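PDB 2WNW: activated BY transcription factor SSRB from Salmonella enterica, which belongs to glycosyl hydrolase family 30 and combines a TIM-barrel domain with a beta-sandwich domain. Local coordinates for residues G98-V103 with F116-A121; I235-H240 with N263-H268; A381-S386 with E394-V399; E416-V421 with A429-P434. All blocks are in the same frame, centred on the assembly; numbering follows the deposited sequence.

Interaction 1. Residues G98-V103 with F116-A121; sequences GNYAYV and FSRDEA
Tyr-102 and Phe-116 each carry CG beside the backbone N and opposite the carbonyl carbon (chi1 -56° and -68°), and these torsions lay one ring against the other. CE1 of Phe-116 sits over the centre of the Tyr-102 ring, 3.4 Å from Tyr-102 CG. The ring planes are inclined at 41°, neither a parallel stack nor a T-shaped pair. Tyr-102 then reaches past Phe-116 with its hydroxyl, which donates a 2.6 Å hydrogen bond from OH to Asp-119 OD1. The acceptor is met on its syn side, somewhat out of the carboxylate plane. OD1 is also approached by Tyr-181 OH and by a water that lies 2.9 Å away, probably donating to it, and is bonded to Tyr-100 OH at 2.6 Å. Three partners thus converge on OD1 of this buried aspartate.

Tyr-100 also approaches Asp-119, its CE1 3.2 Å from Asp-119 OD2 with ring and carboxylate nearly perpendicular. Arg-118 covers a face of the same ring: the guanidinium is tilted moderately from it, with NE 3.4 Å from Tyr-100 CD2, and CD makes an off-centre CH-pi contact. The far end of the arginine forms a salt bridge with Glu-54.

Phe-116 occupies the N-cap position of helix 117-122, and these contacts hold the loop after barrel strand 85-90 against its first turn. Ser-92 holds the loop at Tyr-100, Gln-91 binds the Tyr-102 hydroxyl, and helix 167-183 packs against both Tyr-102 and Phe-116 through Ile-173 and Glu-180.

Interaction 2. Residues I235-H240 with N263-H268; sequences IYIWDH and NGLAFH
Asp-239 and His-268 meet at the C-terminal ends of two adjacent, parallel barrel strands: His-268 NE2 donates to Asp-239 OD1 at 2.7 Å. The bond is bent, 144° at the hydrogen, and enters from above the carboxylate plane, with imidazole and carboxylate planes 79° apart. With chi1 at -54°, CG of His-268 stands beside its own backbone N, and the ring lies with one face over the peptide that joins Asp-239 to His-240. The backbone fixes the same corner, since His-268 N donates to His-240 O at 2.7 Å.

Regular parallel pairing is confined to Ile-237, whose N binds Gly-264 O at 3.1 Å and whose O accepts from Ala-266 N at 3.0 Å; from Trp-238 onward it is distorted, and the bond from Asp-239 N to Ala-266 O is weak. Ile-237 CG1 packs on Leu-265 CG at 3.9 Å on the face covered by helices 210-227 and 245-252, whereas Tyr-236, on the other face, touches Ala-266 CB with its CB at 4.1 Å. At the N-terminal end OD1 of Asn-263 serves in place of a backbone carbonyl, accepting from Ile-235 N at 2.8 Å, while Asn-263 N donates back to Ile-235 O.

A second shell positions the carboxylate: Ser-293, from the next strand, bonds OD1, whereas OD2 takes a salt bridge from Arg-87 and a hydrogen bond from Ser-192.

With the His-268 side chain about 4 Å from a bound glycerol, consistent with a pocket, five barrel strands contribute to a buried polar cluster whose bonds fix carboxylate and imidazole in orientation.

Interaction 3. Residues A381-S386 with E394-V399; sequences ARVMLS and EEVGFV
The ring of Phe-398 meets Val-383 obliquely, its CE1 3.7 Å from the CG2 methyl of that valine, and Phe-321 adds an edge-to-face contact from outside the hairpin. Val-383 divides its two branches: CG2 turns to the ring, and CG1, anti to the backbone N (chi1 166°), reaches Val-396 CG2 at 4.2 Å. The second flat group, the Glu-395 carboxylate, offers the syn lone pair of OE1 to Ser-386 OG at 2.6 Å, while its OE2 forms a salt bridge with Lys-322.

Antiparallel bonds pair strands 382-388 and 393-399 at the end of the hairpin remote from its turn. Arg-382 N donates to Val-399 O, Val-399 N reaches Arg-382 O at 2.8 Å, and Met-384 N meets Gly-397 O at 2.9 Å from well above the carbonyl plane. Met-384 CB rests on Val-399 CG2.

The strands then splay, the N-to-C directions of the segments meeting at 126°, and a water fills in between. It donates to Met-384 O and Ser-386 OG and accepts from Gly-397 N at 2.9 Å. In this beta-sandwich hairpin, direct backbone pairing gives way to buried polar links, and Lys-322 would probably favour a charged Glu-395.

Interaction 4. Residues E416-V421 with A429-P434; sequences ERRCRV and ALTLPP
Leu-430 and Val-421 make the buried apolar end of this contact, Val-421 CG2 lying 3.8 Å from Leu-430 CD1 where the two side chains cross. Alongside, Cys-419 points SG at Leu-430 CB, 4.0 Å away. Its sulfur, placed between the backbone N and the carbonyl carbon (chi1 68°), also approaches Leu-432 CD1. Ile-34, Leu-407, Val-409 and Leu-5, from strands 33-37, 405-411 and 2-9, pack against this buried side.

Strands 417-423 and 426-432 form an antiparallel beta hairpin of the beta-sandwich domain. Its hydrogen-bonded pairs are Arg-417 with Leu-432 and Cys-419 with Leu-430. Arg-417 N to Leu-432 O and Leu-432 N to Arg-417 O are both 2.8 Å, and Leu-430 N to Cys-419 O is almost straight at 178°.

On the solvent side the exposed residues Arg-418, Thr-431 and Glu-416 make a few isolated contacts in place of continuous packing. Arg-418 and Thr-431 run side by side, pointing the same way, with CG of the arginine 3.6 Å from Thr-431 OG1. The extended side chain of Glu-416 (chi1 177°) leans across the strand end, bringing its CD within 3.4 Å of Thr-431 CG2. The arginine ends are held from outside the pair: Arg-418 forms a salt bridge with Glu-32, and the buried Arg-420 bridges to both Glu-427 and Asp-29. At the edge, Pro-434 CG closes on Glu-416 N at 3.7 Å.

In the fold
Interactions 1 and 2 belong to the TIM-barrel domain, interactions 3 and 4 to the beta sandwich. Interaction 2 is the most central, about 11 Å from the chain centre; it joins parallel barrel strands and ends in a buried polar cluster. Interaction 1, about 25 Å away between centres, ties a loop to a helix with aromatic rings, an arginine and a carboxylate instead of strand pairing. Interactions 3 and 4 are hairpins of one sheet, their nearest atoms about 7 Å apart. The first is buried, splayed and bridged by water, with Leu-385 packing on Tyr-280 of the second subunit; the second is regularly paired, one face largely apolar and the other carrying Arg-418, Arg-420 and Thr-431.

Interaction 1. Residues G98-V103 with F116-A121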
loop_
_atom_site.group_PDB
_atom_site.type_symbol
_atom_site.label_atom_id
_atom_site.label_comp_id
_atom_site.label_asym_id
_atom_site.label_seq_id
_atom_site.Cartn_x
_atom_site.Cartn_y
_atom_site.Cartn_z
ATOM N N GLY A 98 -16.054 28.539 -24.714
ATOM C CA GLY A 98 -15.565 28.173 -26.030
ATOM C C GLY A 98 -14.056 28.335 -26.059
ATOM O O GLY A 98 -13.463 28.739 -25.060
ATOM N N ASN A 99 -13.428 28.020 -27.188
ATOM C CA ASN A 99 -11.975 28.150 -27.305
ATOM C C ASN A 99 -11.573 29.618 -27.285
ATOM O O ASN A 99 -12.298 30.472 -27.789
ATOM C CB ASN A 99 -11.475 27.550 -28.622
ATOM C CG ASN A 99 -11.710 26.054 -28.723
ATOM O OD1 ASN A 99 -11.075 25.258 -28.024
ATOM N ND2 ASN A 99 -12.620 25.665 -29.604
ATOM N N TYR A 100 -10.416 29.909 -26.698
ATOM C CA TYR A 100 -9.889 31.270 -26.670
ATOM C C TYR A 100 -8.391 31.235 -26.406
ATOM O O TYR A 100 -7.900 30.379 -25.666
ATOM C CB TYR A 100 -10.617 32.148 -25.630
ATOM C CG TYR A 100 -10.413 31.789 -24.171
ATOM C CD1 TYR A 100 -9.251 32.160 -23.489
ATOM C CD2 TYR A 100 -11.389 31.086 -23.470
ATOM C CE1 TYR A 100 -9.068 31.836 -22.144
ATOM C CE2 TYR A 100 -11.217 30.754 -22.126
ATOM C CZ TYR A 100 -10.054 31.128 -21.470
ATOM O OH TYR A 100 -9.876 30.766 -20.151
ATOM N N ALA A 101 -7.665 32.145 -27.051
ATOM C CA ALA A 101 -6.214 32.233 -26.898
ATOM C C ALA A 101 -5.838 33.694 -26.693
ATOM O O ALA A 101 -6.631 34.589 -26.981
ATOM C CB ALA A 101 -5.518 31.677 -28.135
ATOM N N TYR A 102 -4.625 33.936 -26.209
ATOM C CA TYR A 102 -4.167 35.298 -25.953
ATOM C C TYR A 102 -3.684 36.011 -27.216
ATOM O O TYR A 102 -3.504 37.228 -27.223
ATOM C CB TYR A 102 -3.077 35.260 -24.882
ATOM C CG TYR A 102 -3.553 34.582 -23.613
ATOM C CD1 TYR A 102 -2.733 33.692 -22.922
ATOM C CD2 TYR A 102 -4.832 34.825 -23.109
ATOM C CE1 TYR A 102 -3.174 33.057 -21.761
ATOM C CE2 TYR A 102 -5.284 34.198 -21.946
ATOM C CZ TYR A 102 -4.449 33.316 -21.278
ATOM O OH TYR A 102 -4.880 32.694 -20.127
ATOM N N VAL A 103 -3.482 35.242 -28.279
ATOM C CA VAL A 103 -3.065 35.777 -29.574
ATOM C C VAL A 103 -3.655 34.820 -30.614
ATOM O O VAL A 103 -3.557 33.603 -30.465
ATOM C CB VAL A 103 -1.517 35.848 -29.697
ATOM C CG1 VAL A 103 -0.912 34.457 -29.640
ATOM C CG2 VAL A 103 -1.137 36.542 -30.996
ATOM N N PHE A 116 -5.988 39.700 -22.968
ATOM C CA PHE A 116 -6.321 38.958 -21.759
ATOM C C PHE A 116 -7.664 39.439 -21.218
ATOM O O PHE A 116 -8.062 39.068 -20.115
ATOM C CB PHE A 116 -5.248 39.179 -20.692
ATOM C CG PHE A 116 -3.920 38.567 -21.027
ATOM C CD1 PHE A 116 -3.699 37.208 -20.840
ATOM C CD2 PHE A 116 -2.887 39.351 -21.531
ATOM C CE1 PHE A 116 -2.467 36.637 -21.148
ATOM C CE2 PHE A 116 -1.651 38.786 -21.844
ATOM C CZ PHE A 116 -1.442 37.426 -21.652
ATOM N N SER A 117 -8.359 40.264 -21.997
ATOM C CA SER A 117 -9.644 40.809 -21.566
ATOM C C SER A 117 -10.621 39.726 -21.114
ATOM O O SER A 117 -11.350 39.902 -20.136
ATOM C CB SER A 117 -10.270 41.643 -22.690
ATOM O OG SER A 117 -10.515 40.854 -23.841
ATOM N N ARG A 118 -10.627 38.601 -21.817
ATOM C CA ARG A 118 -11.522 37.510 -21.475
ATOM C C ARG A 118 -11.230 36.948 -20.082
ATOM O O ARG A 118 -12.151 36.721 -19.292
ATOM C CB ARG A 118 -11.422 36.411 -22.527
ATOM C CG ARG A 118 -12.441 35.320 -22.352
ATOM C CD ARG A 118 -12.833 34.735 -23.690
ATOM N NE ARG A 118 -13.665 33.549 -23.529
ATOM C CZ ARG A 118 -14.259 32.915 -24.533
ATOM N NH1 ARG A 118 -14.117 33.361 -25.776
ATOM N NH2 ARG A 118 -14.974 31.824 -24.297
ATOM N N ASP A 119 -9.955 36.723 -19.776
ATOM C CA ASP A 119 -9.592 36.216 -18.458
ATOM C C ASP A 119 -9.889 37.276 -17.398
ATOM O O ASP A 119 -10.248 36.951 -16.266
ATOM C CB ASP A 119 -8.104 35.853 -18.392
ATOM C CG ASP A 119 -7.781 34.549 -19.105
ATOM O OD1 ASP A 119 -6.742 33.940 -18.774
ATOM O OD2 ASP A 119 -8.553 34.134 -19.994
ATOM N N GLU A 120 -9.739 38.546 -17.769
ATOM C CA GLU A 120 -9.980 39.640 -16.832
ATOM C C GLU A 120 -11.438 39.729 -16.399
ATOM O O GLU A 120 -11.742 40.156 -15.286
ATOM C CB GLU A 120 -9.536 40.973 -17.451
ATOM C CG GLU A 120 -8.080 40.966 -17.894
ATOM C CD GLU A 120 -7.595 42.311 -18.407
ATOM O OE1 GLU A 120 -8.364 42.998 -19.109
ATOM O OE2 GLU A 120 -6.434 42.667 -18.121
ATOM N N ALA A 121 -12.343 39.309 -17.270
ATOM C CA ALA A 121 -13.758 39.371 -16.947
ATOM C C ALA A 121 -14.308 38.081 -16.342
ATOM O O ALA A 121 -15.189 38.119 -15.484
ATOM C CB ALA A 121 -14.551 39.733 -18.194
HETATM O O HOH W 1 -7.471 31.162 -19.241
#

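Interaction 2. Residues I235-H240 with N263-H268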
loop_
_atom_site.group_PDB
_atom_site.type_symbol
_atom_site.label_atom_id
_atom_site.label_comp_id
_atom_site.label_asym_id
_atom_site.label_seq_id
_atom_site.Cartn_x
_atom_site.Cartn_y
_atom_site.Cartn_z
ATOM N N ILE A 235 8.057 23.659 -11.692
ATOM C CA ILE A 235 7.565 23.143 -12.963
ATOM C C ILE A 235 7.299 21.647 -12.830
ATOM O O ILE A 235 8.160 20.888 -12.372
ATOM C CB ILE A 235 8.569 23.368 -14.113
ATOM C CG1 ILE A 235 8.757 24.870 -14.360
ATOM C CG2 ILE A 235 8.054 22.698 -15.386
ATOM C CD1 ILE A 235 9.746 25.194 -15.480
ATOM N N TYR A 236 6.094 21.239 -13.215
ATOM C CA TYR A 236 5.687 19.837 -13.157
ATOM C C TYR A 236 5.484 19.294 -14.565
ATOM O O TYR A 236 5.115 20.037 -15.477
ATOM C CB TYR A 236 4.369 19.694 -12.381
ATOM C CG TYR A 236 4.479 19.981 -10.903
ATOM C CD1 TYR A 236 4.660 18.945 -9.984
ATOM C CD2 TYR A 236 4.436 21.288 -10.426
ATOM C CE1 TYR A 236 4.799 19.209 -8.621
ATOM C CE2 TYR A 236 4.573 21.566 -9.069
ATOM C CZ TYR A 236 4.756 20.524 -8.175
ATOM O OH TYR A 236 4.907 20.805 -6.835
ATOM N N ILE A 237 5.738 17.998 -14.737
ATOM C CA ILE A 237 5.539 17.343 -16.022
ATOM C C ILE A 237 4.528 16.205 -15.841
ATOM O O ILE A 237 4.064 15.956 -14.725
ATOM C CB ILE A 237 6.865 16.791 -16.607
ATOM C CG1 ILE A 237 7.533 15.838 -15.616
ATOM C CG2 ILE A 237 7.802 17.953 -16.952
ATOM C CD1 ILE A 237 8.765 15.148 -16.183
ATOM N N TRP A 238 4.209 15.528 -16.944
ATOM C CA TRP A 238 3.236 14.433 -17.013
ATOM C C TRP A 238 1.829 15.023 -16.963
ATOM O O TRP A 238 1.186 15.161 -17.999
ATOM C CB TRP A 238 3.419 13.405 -15.883
ATOM C CG TRP A 238 2.485 12.202 -16.001
ATOM C CD1 TRP A 238 1.682 11.690 -15.019
ATOM C CD2 TRP A 238 2.270 11.374 -17.161
ATOM N NE1 TRP A 238 0.983 10.603 -15.494
ATOM C CE2 TRP A 238 1.325 10.387 -16.800
ATOM C CE3 TRP A 238 2.784 11.372 -18.467
ATOM C CZ2 TRP A 238 0.884 9.407 -17.698
ATOM C CZ3 TRP A 238 2.347 10.399 -19.359
ATOM C CH2 TRP A 238 1.403 9.427 -18.968
ATOM N N ASP A 239 1.357 15.373 -15.769
ATOM C CA ASP A 239 0.030 15.973 -15.607
ATOM C C ASP A 239 -1.012 15.098 -16.307
ATOM O O ASP A 239 -1.851 15.586 -17.069
ATOM C CB ASP A 239 0.027 17.387 -16.212
ATOM C CG ASP A 239 -0.993 18.315 -15.562
ATOM O OD1 ASP A 239 -1.733 17.874 -14.661
ATOM O OD2 ASP A 239 -1.048 19.500 -15.955
ATOM N N HIS A 240 -0.946 13.797 -16.045
ATOM C CA HIS A 240 -1.859 12.842 -16.652
ATOM C C HIS A 240 -2.149 11.729 -15.640
ATOM O O HIS A 240 -1.750 11.824 -14.475
ATOM C CB HIS A 240 -1.232 12.295 -17.941
ATOM C CG HIS A 240 -2.196 11.586 -18.843
ATOM N ND1 HIS A 240 -3.475 12.045 -19.082
ATOM C CD2 HIS A 240 -2.053 10.474 -19.603
ATOM C CE1 HIS A 240 -4.076 11.250 -19.947
ATOM N NE2 HIS A 240 -3.233 10.288 -20.281
ATOM N N ASN A 263 10.719 20.157 -11.040
ATOM C CA ASN A 263 10.412 19.911 -9.627
ATOM C C ASN A 263 9.665 18.618 -9.311
ATOM O O ASN A 263 9.717 18.128 -8.182
ATOM C CB ASN A 263 9.613 21.084 -9.052
ATOM C CG ASN A 263 10.315 22.419 -9.229
ATOM O OD1 ASN A 263 10.380 22.963 -10.333
ATOM N ND2 ASN A 263 10.847 22.953 -8.136
ATOM N N GLY A 264 8.957 18.068 -10.288
ATOM C CA GLY A 264 8.234 16.840 -10.024
ATOM C C GLY A 264 7.215 16.502 -11.085
ATOM O O GLY A 264 7.270 17.018 -12.200
ATOM N N LEU A 265 6.282 15.620 -10.742
ATOM C CA LEU A 265 5.254 15.229 -11.692
ATOM C C LEU A 265 3.879 15.451 -11.104
ATOM O O LEU A 265 3.671 15.278 -9.904
ATOM C CB LEU A 265 5.389 13.754 -12.079
ATOM C CG LEU A 265 6.678 13.281 -12.760
ATOM C CD1 LEU A 265 7.731 12.970 -11.705
ATOM C CD2 LEU A 265 6.375 12.033 -13.576
ATOM N N ALA A 266 2.947 15.855 -11.958
ATOM C CA ALA A 266 1.570 16.062 -11.535
ATOM C C ALA A 266 0.805 14.870 -12.100
ATOM O O ALA A 266 1.205 14.307 -13.115
ATOM C CB ALA A 266 1.033 17.357 -12.113
ATOM N N PHE A 267 -0.279 14.465 -11.448
ATOM C CA PHE A 267 -1.048 13.339 -11.958
ATOM C C PHE A 267 -2.533 13.458 -11.665
ATOM O O PHE A 267 -2.948 14.212 -10.784
ATOM C CB PHE A 267 -0.508 12.009 -11.413
ATOM C CG PHE A 267 -0.434 11.945 -9.911
ATOM C CD1 PHE A 267 0.749 12.245 -9.246
ATOM C CD2 PHE A 267 -1.553 11.589 -9.163
ATOM C CE1 PHE A 267 0.822 12.188 -7.852
ATOM C CE2 PHE A 267 -1.493 11.531 -7.768
ATOM C CZ PHE A 267 -0.302 11.831 -7.116
ATOM N N HIS A 268 -3.325 12.711 -12.430
ATOM C CA HIS A 268 -4.778 12.701 -12.310
ATOM C C HIS A 268 -5.224 11.297 -11.898
ATOM O O HIS A 268 -4.394 10.392 -11.776
ATOM C CB HIS A 268 -5.411 13.085 -13.652
ATOM C CG HIS A 268 -4.908 14.383 -14.214
ATOM N ND1 HIS A 268 -5.213 14.807 -15.490
ATOM C CD2 HIS A 268 -4.120 15.344 -13.676
ATOM C CE1 HIS A 268 -4.631 15.973 -15.714
ATOM N NE2 HIS A 268 -3.961 16.321 -14.629
#

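Interaction 3. Residues A381-S386 with E394-V399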
loop_
_atom_site.group_PDB
_atom_site.type_symbol
_atom_site.label_atom_id
_atom_site.label_comp_id
_atom_site.label_asym_id
_atom_site.label_seq_id
_atom_site.Cartn_x
_atom_site.Cartn_y
_atom_site.Cartn_z
ATOM N N ALA A 381 2.781 20.404 6.409
ATOM C CA ALA A 381 2.602 19.236 7.261
ATOM C C ALA A 381 3.252 18.030 6.592
ATOM O O ALA A 381 3.465 18.018 5.377
ATOM C CB ALA A 381 1.109 18.966 7.477
ATOM N N ARG A 382 3.585 17.019 7.385
ATOM C CA ARG A 382 4.171 15.807 6.835
ATOM C C ARG A 382 3.276 14.620 7.148
ATOM O O ARG A 382 2.624 14.576 8.190
ATOM C CB ARG A 382 5.572 15.554 7.407
ATOM C CG ARG A 382 6.653 16.437 6.796
ATOM C CD ARG A 382 8.039 16.052 7.290
ATOM N NE ARG A 382 9.081 16.899 6.711
ATOM C CZ ARG A 382 9.661 16.692 5.532
ATOM N NH1 ARG A 382 9.313 15.652 4.782
ATOM N NH2 ARG A 382 10.589 17.535 5.098
ATOM N N VAL A 383 3.223 13.671 6.224
ATOM C CA VAL A 383 2.434 12.471 6.442
ATOM C C VAL A 383 3.198 11.681 7.500
ATOM O O VAL A 383 4.428 11.693 7.513
ATOM C CB VAL A 383 2.328 11.629 5.152
ATOM C CG1 VAL A 383 1.808 10.230 5.475
ATOM C CG2 VAL A 383 1.403 12.322 4.160
ATOM N N MET A 384 2.482 11.018 8.398
ATOM C CA MET A 384 3.146 10.227 9.427
ATOM C C MET A 384 2.950 8.747 9.132
ATOM O O MET A 384 2.028 8.363 8.410
ATOM C CB MET A 384 2.573 10.538 10.814
ATOM C CG MET A 384 1.158 10.018 11.036
ATOM S SD MET A 384 0.660 10.115 12.779
ATOM C CE MET A 384 -0.546 11.422 12.724
ATOM N N LEU A 385 3.827 7.917 9.681
ATOM C CA LEU A 385 3.715 6.481 9.491
ATOM C C LEU A 385 2.520 5.989 10.300
ATOM O O LEU A 385 2.321 6.402 11.443
ATOM C CB LEU A 385 4.982 5.777 9.987
ATOM C CG LEU A 385 4.922 4.248 10.039
ATOM C CD1 LEU A 385 4.836 3.697 8.617
ATOM C CD2 LEU A 385 6.158 3.702 10.751
ATOM N N SER A 386 1.714 5.121 9.703
ATOM C CA SER A 386 0.567 4.546 10.394
ATOM C C SER A 386 0.207 3.249 9.681
ATOM O O SER A 386 0.608 3.039 8.535
ATOM C CB SER A 386 -0.628 5.508 10.380
ATOM O OG SER A 386 -1.133 5.705 9.072
ATOM N N GLU A 394 -9.705 2.458 5.576
ATOM C CA GLU A 394 -8.685 3.279 4.939
ATOM C C GLU A 394 -8.283 4.408 5.869
ATOM O O GLU A 394 -9.130 5.033 6.503
ATOM C CB GLU A 394 -9.222 3.838 3.617
ATOM C CG GLU A 394 -9.586 2.747 2.608
ATOM C CD GLU A 394 -10.062 3.309 1.278
ATOM O OE1 GLU A 394 -9.637 4.423 0.914
ATOM O OE2 GLU A 394 -10.850 2.637 0.592
ATOM N N GLU A 395 -6.986 4.675 5.948
ATOM C CA GLU A 395 -6.511 5.718 6.841
ATOM C C GLU A 395 -5.171 6.315 6.450
ATOM O O GLU A 395 -4.338 5.657 5.829
ATOM C CB GLU A 395 -6.407 5.153 8.261
ATOM C CG GLU A 395 -5.472 3.936 8.404
ATOM C CD GLU A 395 -3.996 4.308 8.389
ATOM O OE1 GLU A 395 -3.661 5.409 8.875
ATOM O OE2 GLU A 395 -3.164 3.499 7.914
ATOM N N VAL A 396 -4.977 7.576 6.822
ATOM C CA VAL A 396 -3.718 8.270 6.575
ATOM C C VAL A 396 -3.616 9.391 7.602
ATOM O O VAL A 396 -4.606 10.058 7.900
ATOM C CB VAL A 396 -3.630 8.843 5.137
ATOM C CG1 VAL A 396 -4.696 9.902 4.910
ATOM C CG2 VAL A 396 -2.232 9.413 4.894
ATOM N N GLY A 397 -2.427 9.576 8.162
ATOM C CA GLY A 397 -2.243 10.610 9.164
ATOM C C GLY A 397 -1.187 11.624 8.788
ATOM O O GLY A 397 -0.321 11.354 7.957
ATOM N N PHE A 398 -1.264 12.794 9.413
ATOM C CA PHE A 398 -0.332 13.885 9.159
ATOM C C PHE A 398 0.065 14.534 10.479
ATOM O O PHE A 398 -0.607 14.365 11.493
ATOM C CB PHE A 398 -0.995 14.984 8.323
ATOM C CG PHE A 398 -1.650 14.504 7.059
ATOM C CD1 PHE A 398 -1.009 14.654 5.836
ATOM C CD2 PHE A 398 -2.934 13.966 7.083
ATOM C CE1 PHE A 398 -1.642 14.285 4.646
ATOM C CE2 PHE A 398 -3.576 13.593 5.905
ATOM C CZ PHE A 398 -2.928 13.755 4.682
ATOM N N VAL A 399 1.162 15.280 10.447
ATOM C CA VAL A 399 1.606 16.033 11.605
ATOM C C VAL A 399 1.803 17.442 11.067
ATOM O O VAL A 399 2.679 17.675 10.229
ATOM C CB VAL A 399 2.944 15.529 12.182
ATOM C CG1 VAL A 399 3.343 16.407 13.368
ATOM C CG2 VAL A 399 2.817 14.082 12.635
HETATM O O HOH W 2 -0.337 7.696 7.451
#

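Interaction 4. Residues E416-V421 with A429-P434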
loop_
_atom_site.group_PDB
_atom_site.type_symbol
_atom_site.label_atom_id
_atom_site.label_comp_id
_atom_site.label_asym_id
_atom_site.label_seq_id
_atom_site.Cartn_x
_atom_site.Cartn_y
_atom_site.Cartn_z
ATOM N N GLU A 416 -20.988 -1.463 9.891
ATOM C CA GLU A 416 -20.394 -0.583 10.879
ATOM C C GLU A 416 -19.091 -1.276 11.274
ATOM O O GLU A 416 -19.056 -2.499 11.399
ATOM C CB GLU A 416 -21.321 -0.475 12.086
ATOM C CG GLU A 416 -20.784 0.359 13.223
ATOM C CD GLU A 416 -21.680 0.285 14.447
ATOM O OE1 GLU A 416 -21.786 -0.808 15.042
ATOM O OE2 GLU A 416 -22.283 1.312 14.808
ATOM N N ARG A 417 -18.018 -0.511 11.451
ATOM C CA ARG A 417 -16.735 -1.101 11.827
ATOM C C ARG A 417 -16.096 -0.380 13.005
ATOM O O ARG A 417 -16.361 0.799 13.242
ATOM C CB ARG A 417 -15.770 -1.093 10.636
ATOM C CG ARG A 417 -16.200 -1.982 9.466
ATOM C CD ARG A 417 -16.298 -3.446 9.880
ATOM N NE ARG A 417 -15.033 -3.944 10.416
ATOM C CZ ARG A 417 -14.009 -4.359 9.674
ATOM N NH1 ARG A 417 -12.899 -4.786 10.261
ATOM N NH2 ARG A 417 -14.100 -4.366 8.350
ATOM N N ARG A 418 -15.258 -1.101 13.742
ATOM C CA ARG A 418 -14.577 -0.539 14.902
ATOM C C ARG A 418 -13.072 -0.569 14.739
ATOM O O ARG A 418 -12.524 -1.404 14.021
ATOM C CB ARG A 418 -14.922 -1.328 16.162
ATOM C CG ARG A 418 -16.355 -1.229 16.617
ATOM C CD ARG A 418 -16.545 -2.139 17.809
ATOM N NE ARG A 418 -16.265 -3.525 17.447
ATOM C CZ ARG A 418 -15.550 -4.369 18.185
ATOM N NH1 ARG A 418 -15.030 -3.973 19.341
ATOM N NH2 ARG A 418 -15.356 -5.613 17.764
ATOM N N CYS A 419 -12.405 0.345 15.429
ATOM C CA CYS A 419 -10.956 0.401 15.398
ATOM C C CYS A 419 -10.483 1.146 16.627
ATOM O O CYS A 419 -11.244 1.889 17.250
ATOM C CB CYS A 419 -10.460 1.109 14.134
ATOM S SG CYS A 419 -10.831 2.871 14.033
ATOM N N ARG A 420 -9.234 0.917 16.995
ATOM C CA ARG A 420 -8.661 1.604 18.130
ATOM C C ARG A 420 -7.441 2.347 17.628
ATOM O O ARG A 420 -6.466 1.726 17.204
ATOM C CB ARG A 420 -8.244 0.613 19.219
ATOM C CG ARG A 420 -9.391 0.020 20.018
ATOM C CD ARG A 420 -8.842 -0.738 21.221
ATOM N NE ARG A 420 -8.167 -1.966 20.827
ATOM C CZ ARG A 420 -7.105 -2.475 21.444
ATOM N NH1 ARG A 420 -6.573 -1.859 22.492
ATOM N NH2 ARG A 420 -6.582 -3.615 21.018
ATOM N N VAL A 421 -7.501 3.673 17.640
ATOM C CA VAL A 421 -6.357 4.463 17.210
ATOM C C VAL A 421 -5.362 4.351 18.355
ATOM O O VAL A 421 -5.642 4.781 19.476
ATOM C CB VAL A 421 -6.734 5.937 16.989
ATOM C CG1 VAL A 421 -5.495 6.738 16.603
ATOM C CG2 VAL A 421 -7.793 6.034 15.894
ATOM N N ALA A 429 -10.984 4.386 21.149
ATOM C CA ALA A 429 -11.818 3.492 20.362
ATOM C C ALA A 429 -12.812 4.264 19.516
ATOM O O ALA A 429 -13.519 5.138 20.017
ATOM C CB ALA A 429 -12.563 2.529 21.283
ATOM N N LEU A 430 -12.866 3.931 18.232
ATOM C CA LEU A 430 -13.784 4.591 17.316
ATOM C C LEU A 430 -14.694 3.585 16.627
ATOM O O LEU A 430 -14.306 2.442 16.378
ATOM C CB LEU A 430 -13.011 5.373 16.250
ATOM C CG LEU A 430 -12.035 6.465 16.697
ATOM C CD1 LEU A 430 -11.422 7.113 15.466
ATOM C CD2 LEU A 430 -12.759 7.504 17.537
ATOM N N THR A 431 -15.912 4.019 16.332
ATOM C CA THR A 431 -16.879 3.183 15.635
ATOM C C THR A 431 -17.375 4.000 14.450
ATOM O O THR A 431 -17.886 5.106 14.619
ATOM C CB THR A 431 -18.080 2.816 16.535
ATOM O OG1 THR A 431 -17.637 1.983 17.611
ATOM C CG2 THR A 431 -19.133 2.069 15.736
ATOM N N LEU A 432 -17.207 3.465 13.248
ATOM C CA LEU A 432 -17.647 4.177 12.060
ATOM C C LEU A 432 -18.768 3.447 11.340
ATOM O O LEU A 432 -18.716 2.231 11.140
ATOM C CB LEU A 432 -16.477 4.394 11.089
ATOM C CG LEU A 432 -15.373 5.369 11.511
ATOM C CD1 LEU A 432 -14.458 4.687 12.517
ATOM C CD2 LEU A 432 -14.565 5.807 10.290
ATOM N N PRO A 433 -19.810 4.186 10.946
ATOM C CA PRO A 433 -20.918 3.547 10.239
ATOM C C PRO A 433 -20.434 3.225 8.829
ATOM O O PRO A 433 -19.340 3.641 8.431
ATOM C CB PRO A 433 -21.990 4.628 10.249
ATOM C CG PRO A 433 -21.178 5.887 10.130
ATOM C CD PRO A 433 -20.042 5.633 11.103
ATOM N N PRO A 434 -21.228 2.465 8.061
ATOM C CA PRO A 434 -20.814 2.134 6.694
ATOM C C PRO A 434 -20.561 3.436 5.930
ATOM O O PRO A 434 -21.366 4.365 6.006
ATOM C CB PRO A 434 -22.019 1.372 6.144
ATOM C CG PRO A 434 -22.604 0.732 7.371
ATOM C CD PRO A 434 -22.524 1.847 8.386
#